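Long-range contacts in HD domain-containing protein (Aquifex aeolicus, PDB 2HEK), which is of unknown function but binds zinc and GDP, and may act as a dGTPase like other HD-domain proteins: residues I61-C66 and L76-G81; L150-T155 and N194-D199. All coordinates share one frame; numbering follows the deposited sequence.

Contact 1 (61-66 with 76-81) is buried and lies within the HD domain, where it joins two neighbouring helices. Contact 2 (150-155 with 194-199) lies at the surface and ties a third helix, 145-155, to strand 195-199 of a four-stranded mixed sheet. Their centres are about 12 Å apart, and they meet where Val77 and Ala80 lie against the turn Leu150 to Ile154. Ile153 also touches Thr62 and Ile65, so helix 145-155 packs on both helices of contact 1. The chemistry differs. Contact 1 combines close apolar packing with a salt bridge between side chains, whereas contact 2 rests on a carboxylate gripping a backbone N-H.

Contact 1: I61-C66 and L76-G81; sequences ITERIC and LVKLAG
Lys78 and Glu63 form a salt bridge across an antiparallel helix pair in the all-helical HD domain. The axes of the two segments approach to 8.8 Å, and their directions differ by 151°. The backbones come nearest at Thr62 and Lys78.

Lys78 does not start out pointing at its partner. Its chain bends at chi3, and this brings the end across to helix 51-69. CG and CD lie along the backbone and CB of Glu63, with Lys78 CD 3.9 Å from Glu63 CB. Glu63 holds CG anti to its own N (chi1 -170°) and then runs extended. Its OE2 receives Lys78 NZ at 2.7 Å, with the ammonium 36° above the carboxylate plane. NZ also has a weak hydrogen bond with Tyr59 OH. A methionine in place of this lysine would probably leave the Glu63 carboxylate without its charged mate.

Next to the salt bridge the packing is mostly through carbon atoms. Thr62 turns CG2 to the other helix, 3.6 Å from Val77 O. Its OG1 is hydrogen-bonded to Val58 O and Ser160 OG. Thr62 OG1 also lies 4.2 Å from Gly81 CA, on the side where a side chain would project, consistent with the close approach here. Gly81 lies near the zinc site without touching it, and the zinc ligand Asp85 follows shortly after the end of helix 74-82. At the other end Cys66 SG comes to 3.1 Å from Val77 CG1, an unusually short distance to be read with caution. The same Val77 CG1 lies 3.9 Å from Thr62 CG2.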
loop_
_atom_site.group_PDB
_atom_site.type_symbol
_atom_site.label_atom_id
_atom_site.label_comp_id
_atom_site.label_asym_id
_atom_site.label_seq_id
_atom_site.Cartn_x
_atom_site.Cartn_y
_atom_site.Cartn_z
ATOM N N ILE A 61 -17.859 2.894 8.982
ATOM C CA ILE A 61 -17.431 4.299 8.938
ATOM C C ILE A 61 -18.297 5.201 9.842
ATOM O O ILE A 61 -17.774 6.102 10.505
ATOM C CB ILE A 61 -17.389 4.864 7.478
ATOM C CG1 ILE A 61 -16.280 4.156 6.714
ATOM C CG2 ILE A 61 -17.089 6.410 7.465
ATOM C CD1 ILE A 61 -14.855 4.480 7.248
ATOM N N THR A 62 -19.606 4.933 9.892
ATOM C CA THR A 62 -20.489 5.658 10.808
ATOM C C THR A 62 -20.009 5.492 12.247
ATOM O O THR A 62 -19.966 6.476 12.978
ATOM C CB THR A 62 -21.954 5.187 10.687
ATOM O OG1 THR A 62 -22.378 5.367 9.319
ATOM C CG2 THR A 62 -22.860 6.021 11.605
ATOM N N GLU A 63 -19.676 4.260 12.642
ATOM C CA GLU A 63 -19.096 3.977 13.981
ATOM C C GLU A 63 -17.897 4.859 14.267
ATOM O O GLU A 63 -17.807 5.515 15.336
ATOM C CB GLU A 63 -18.692 2.505 14.104
ATOM C CG GLU A 63 -18.284 2.022 15.534
ATOM C CD GLU A 63 -18.284 0.500 15.595
ATOM O OE1 GLU A 63 -17.510 -0.132 14.828
ATOM O OE2 GLU A 63 -19.080 -0.080 16.389
ATOM N N ARG A 64 -16.968 4.885 13.312
ATOM C CA ARG A 64 -15.739 5.647 13.437
ATOM C C ARG A 64 -16.021 7.130 13.617
ATOM O O ARG A 64 -15.451 7.785 14.509
ATOM C CB ARG A 64 -14.852 5.413 12.191
ATOM C CG ARG A 64 -14.187 4.043 12.141
ATOM C CD ARG A 64 -12.968 3.982 13.070
ATOM N NE ARG A 64 -12.162 2.765 12.867
ATOM C CZ ARG A 64 -12.319 1.620 13.537
ATOM N NH1 ARG A 64 -13.254 1.507 14.475
ATOM N NH2 ARG A 64 -11.532 0.578 13.269
ATOM N N ILE A 65 -16.904 7.680 12.785
ATOM C CA ILE A 65 -17.202 9.123 12.857
ATOM C C ILE A 65 -17.894 9.457 14.199
ATOM O O ILE A 65 -17.578 10.469 14.816
ATOM C CB ILE A 65 -18.105 9.593 11.690
ATOM C CG1 ILE A 65 -17.367 9.526 10.326
ATOM C CG2 ILE A 65 -18.639 11.023 11.956
ATOM C CD1 ILE A 65 -18.314 9.613 9.095
ATOM N N CYS A 66 -18.826 8.612 14.644
ATOM C CA CYS A 66 -19.464 8.798 15.977
ATOM C C CYS A 66 -18.428 8.764 17.112
ATOM O O CYS A 66 -18.500 9.563 18.060
ATOM C CB CYS A 66 -20.537 7.729 16.216
ATOM S SG CYS A 66 -21.977 8.018 15.193
ATOM N N LEU A 76 -27.882 4.226 17.129
ATOM C CA LEU A 76 -29.022 4.484 16.256
ATOM C C LEU A 76 -28.536 4.973 14.893
ATOM O O LEU A 76 -29.076 4.574 13.865
ATOM C CB LEU A 76 -29.967 5.525 16.884
ATOM C CG LEU A 76 -31.152 5.865 15.994
ATOM C CD1 LEU A 76 -32.117 4.669 15.967
ATOM C CD2 LEU A 76 -31.844 7.121 16.489
ATOM N N VAL A 77 -27.537 5.868 14.892
ATOM C CA VAL A 77 -27.031 6.407 13.629
ATOM C C VAL A 77 -26.279 5.296 12.879
ATOM O O VAL A 77 -26.352 5.249 11.663
ATOM C CB VAL A 77 -26.200 7.709 13.810
ATOM C CG1 VAL A 77 -24.932 7.453 14.535
ATOM C CG2 VAL A 77 -25.847 8.351 12.444
ATOM N N LYS A 78 -25.612 4.386 13.599
ATOM C CA LYS A 78 -24.910 3.268 12.955
ATOM C C LYS A 78 -25.927 2.415 12.242
ATOM O O LYS A 78 -25.716 1.989 11.083
ATOM C CB LYS A 78 -24.136 2.400 13.957
ATOM C CG LYS A 78 -22.789 3.024 14.416
ATOM C CD LYS A 78 -22.271 2.316 15.672
ATOM C CE LYS A 78 -22.195 0.763 15.496
ATOM N NZ LYS A 78 -21.746 0.092 16.792
ATOM N N LEU A 79 -27.050 2.160 12.908
ATOM C CA LEU A 79 -28.067 1.350 12.229
ATOM C C LEU A 79 -28.688 2.111 11.077
ATOM O O LEU A 79 -29.008 1.510 10.062
ATOM C CB LEU A 79 -29.133 0.794 13.215
ATOM C CG LEU A 79 -28.607 -0.155 14.309
ATOM C CD1 LEU A 79 -29.737 -0.666 15.274
ATOM C CD2 LEU A 79 -27.830 -1.340 13.705
ATOM N N ALA A 80 -28.877 3.434 11.209
ATOM C CA ALA A 80 -29.374 4.212 10.074
ATOM C C ALA A 80 -28.409 4.071 8.881
ATOM O O ALA A 80 -28.845 3.980 7.723
ATOM C CB ALA A 80 -29.535 5.708 10.475
ATOM N N GLY A 81 -27.096 4.074 9.170
ATOM C CA GLY A 81 -26.061 3.863 8.124
ATOM C C GLY A 81 -26.221 2.475 7.514
ATOM O O GLY A 81 -26.295 2.324 6.294
#

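Contact 2: L150-T155 and N194-D199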
loop_
_atom_site.group_PDB
_atom_site.type_symbol
_atom_site.label_atom_id
_atom_site.label_comp_id
_atom_site.label_asym_id
_atom_site.label_seq_id
_atom_site.Cartn_x
_atom_site.Cartn_y
_atom_site.Cartn_z
ATOM N N LEU A 150 -27.295 14.004 12.947
ATOM C CA LEU A 150 -27.121 12.579 12.764
ATOM C C LEU A 150 -27.212 12.243 11.301
ATOM O O LEU A 150 -26.425 11.426 10.810
ATOM C CB LEU A 150 -28.152 11.760 13.603
ATOM C CG LEU A 150 -28.029 11.870 15.135
ATOM C CD1 LEU A 150 -29.017 10.935 15.837
ATOM C CD2 LEU A 150 -26.590 11.527 15.581
ATOM N N SER A 151 -28.150 12.892 10.598
ATOM C CA SER A 151 -28.331 12.656 9.176
ATOM C C SER A 151 -27.103 13.108 8.367
ATOM O O SER A 151 -26.721 12.433 7.405
ATOM C CB SER A 151 -29.564 13.381 8.670
ATOM O OG SER A 151 -29.838 12.953 7.361
ATOM N N GLU A 152 -26.484 14.223 8.782
ATOM C CA GLU A 152 -25.235 14.740 8.169
ATOM C C GLU A 152 -24.095 13.720 8.270
ATOM O O GLU A 152 -23.268 13.614 7.356
ATOM C CB GLU A 152 -24.770 16.030 8.855
ATOM C CG GLU A 152 -25.522 17.265 8.421
ATOM C CD GLU A 152 -25.058 18.566 9.114
ATOM O OE1 GLU A 152 -24.110 18.578 9.939
ATOM O OE2 GLU A 152 -25.700 19.597 8.839
ATOM N N ILE A 153 -24.055 12.988 9.383
ATOM C CA ILE A 153 -23.012 11.989 9.591
ATOM C C ILE A 153 -23.034 10.927 8.475
ATOM O O ILE A 153 -21.985 10.462 8.038
ATOM C CB ILE A 153 -23.076 11.371 11.006
ATOM C CG1 ILE A 153 -22.679 12.429 12.058
ATOM C CG2 ILE A 153 -22.208 10.052 11.101
ATOM C CD1 ILE A 153 -22.843 11.964 13.534
ATOM N N ILE A 154 -24.218 10.598 7.993
ATOM C CA ILE A 154 -24.392 9.601 6.948
ATOM C C ILE A 154 -24.437 10.164 5.525
ATOM O O ILE A 154 -23.750 9.629 4.644
ATOM C CB ILE A 154 -25.644 8.735 7.171
ATOM C CG1 ILE A 154 -25.532 7.952 8.481
ATOM C CG2 ILE A 154 -25.821 7.708 5.999
ATOM C CD1 ILE A 154 -26.926 7.508 8.919
ATOM N N THR A 155 -25.196 11.254 5.310
ATOM C CA THR A 155 -25.601 11.693 3.971
ATOM C C THR A 155 -24.934 13.014 3.569
ATOM O O THR A 155 -25.126 13.491 2.442
ATOM C CB THR A 155 -27.154 11.902 3.890
ATOM O OG1 THR A 155 -27.518 12.905 4.836
ATOM C CG2 THR A 155 -27.956 10.576 4.249
ATOM N N ASN A 194 -24.062 22.686 15.932
ATOM C CA ASN A 194 -24.822 21.540 15.446
ATOM C C ASN A 194 -24.574 21.093 13.982
ATOM O O ASN A 194 -25.413 20.414 13.381
ATOM C CB ASN A 194 -26.315 21.776 15.693
ATOM C CG ASN A 194 -27.057 20.501 15.929
ATOM O OD1 ASN A 194 -27.878 20.102 15.106
ATOM N ND2 ASN A 194 -26.751 19.825 17.040
ATOM N N LYS A 195 -23.429 21.470 13.413
ATOM C CA LYS A 195 -23.037 20.973 12.087
ATOM C C LYS A 195 -21.797 20.104 12.229
ATOM O O LYS A 195 -20.997 20.307 13.161
ATOM C CB LYS A 195 -22.704 22.118 11.132
ATOM C CG LYS A 195 -23.832 23.073 10.811
ATOM C CD LYS A 195 -23.270 24.323 10.129
ATOM C CE LYS A 195 -23.988 25.602 10.592
ATOM N NZ LYS A 195 -25.438 25.643 10.202
ATOM N N VAL A 196 -21.629 19.149 11.307
ATOM C CA VAL A 196 -20.345 18.455 11.132
ATOM C C VAL A 196 -19.444 19.387 10.326
ATOM O O VAL A 196 -19.782 19.784 9.212
ATOM C CB VAL A 196 -20.500 17.087 10.396
ATOM C CG1 VAL A 196 -19.107 16.400 10.206
ATOM C CG2 VAL A 196 -21.439 16.154 11.167
ATOM N N VAL A 197 -18.318 19.779 10.900
ATOM C CA VAL A 197 -17.407 20.715 10.213
ATOM C C VAL A 197 -16.005 20.108 10.205
ATOM O O VAL A 197 -15.787 19.114 10.881
ATOM C CB VAL A 197 -17.381 22.137 10.919
ATOM C CG1 VAL A 197 -18.784 22.736 10.990
ATOM C CG2 VAL A 197 -16.801 22.057 12.313
ATOM N N VAL A 198 -15.048 20.724 9.503
ATOM C CA VAL A 198 -13.670 20.229 9.530
ATOM C C VAL A 198 -12.801 21.216 10.317
ATOM O O VAL A 198 -12.847 22.403 10.051
ATOM C CB VAL A 198 -13.079 20.080 8.085
ATOM C CG1 VAL A 198 -11.676 19.392 8.098
ATOM C CG2 VAL A 198 -14.044 19.301 7.174
ATOM N N ASP A 199 -12.048 20.739 11.298
ATOM C CA ASP A 199 -11.034 21.567 11.953
ATOM C C ASP A 199 -9.980 22.028 10.936
ATOM O O ASP A 199 -9.692 21.338 9.958
ATOM C CB ASP A 199 -10.346 20.793 13.049
ATOM C CG ASP A 199 -9.523 21.700 13.943
ATOM O OD1 ASP A 199 -10.136 22.570 14.594
ATOM O OD2 ASP A 199 -8.280 21.576 13.973
#
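Glu152 reaches from helix 145-155 to the start of strand 195-199 and accepts a hydrogen bond from the backbone of Val196. Val196 N lies 2.9 Å from Glu152 OE1, and the bond is nearly straight, at 167°. The N-H meets the oxygen nearly along its C-O axis. The same oxygen lies 3.4 Å from Lys195 CA and also packs against the side chain of Val196. The reach is simple: CG stands anti to the carbonyl carbon (chi1 -79°), and the chain then runs extended to the carboxylate.

Beside this bond is a small apolar contact. Val196 points at the helix and places CG2 4.0 Å from Ile153 CG1. The two side chains cross at about a right angle. CG2 also comes within 4.1 Å of Glu152 CB, so one methyl touches two neighbouring residues of the helix.

Further out, Leu149, Leu69 and Phe158 also touch the side chain of Val196. Ile153 continues inward to Thr62 and Ile65 of helix 51-69. The strand is held in a mixed sheet, with Val197 bonded to Arg190 and Val198 to residues of strand 326-329. The helix ends at Thr155, whose OG1 bonds back to Ser151 O at 2.7 Å. That carbonyl also takes the N-H of Thr155. The backbones of Ile153 and Ile154 bond with those of Ser160 and the zinc ligand Asp161.

The contact thus joins helix 145-155 to the mixed sheet that holds strand 195-199. The bond to Val196 uses a main-chain N-H, so it probably depends more on the path of the strand than on the identity of its side chains. The ammonium of Lys195 (NZ) stays 6.2 Å from Glu152 OE2, so any attraction between these charges is probably long-range, without a direct salt bridge.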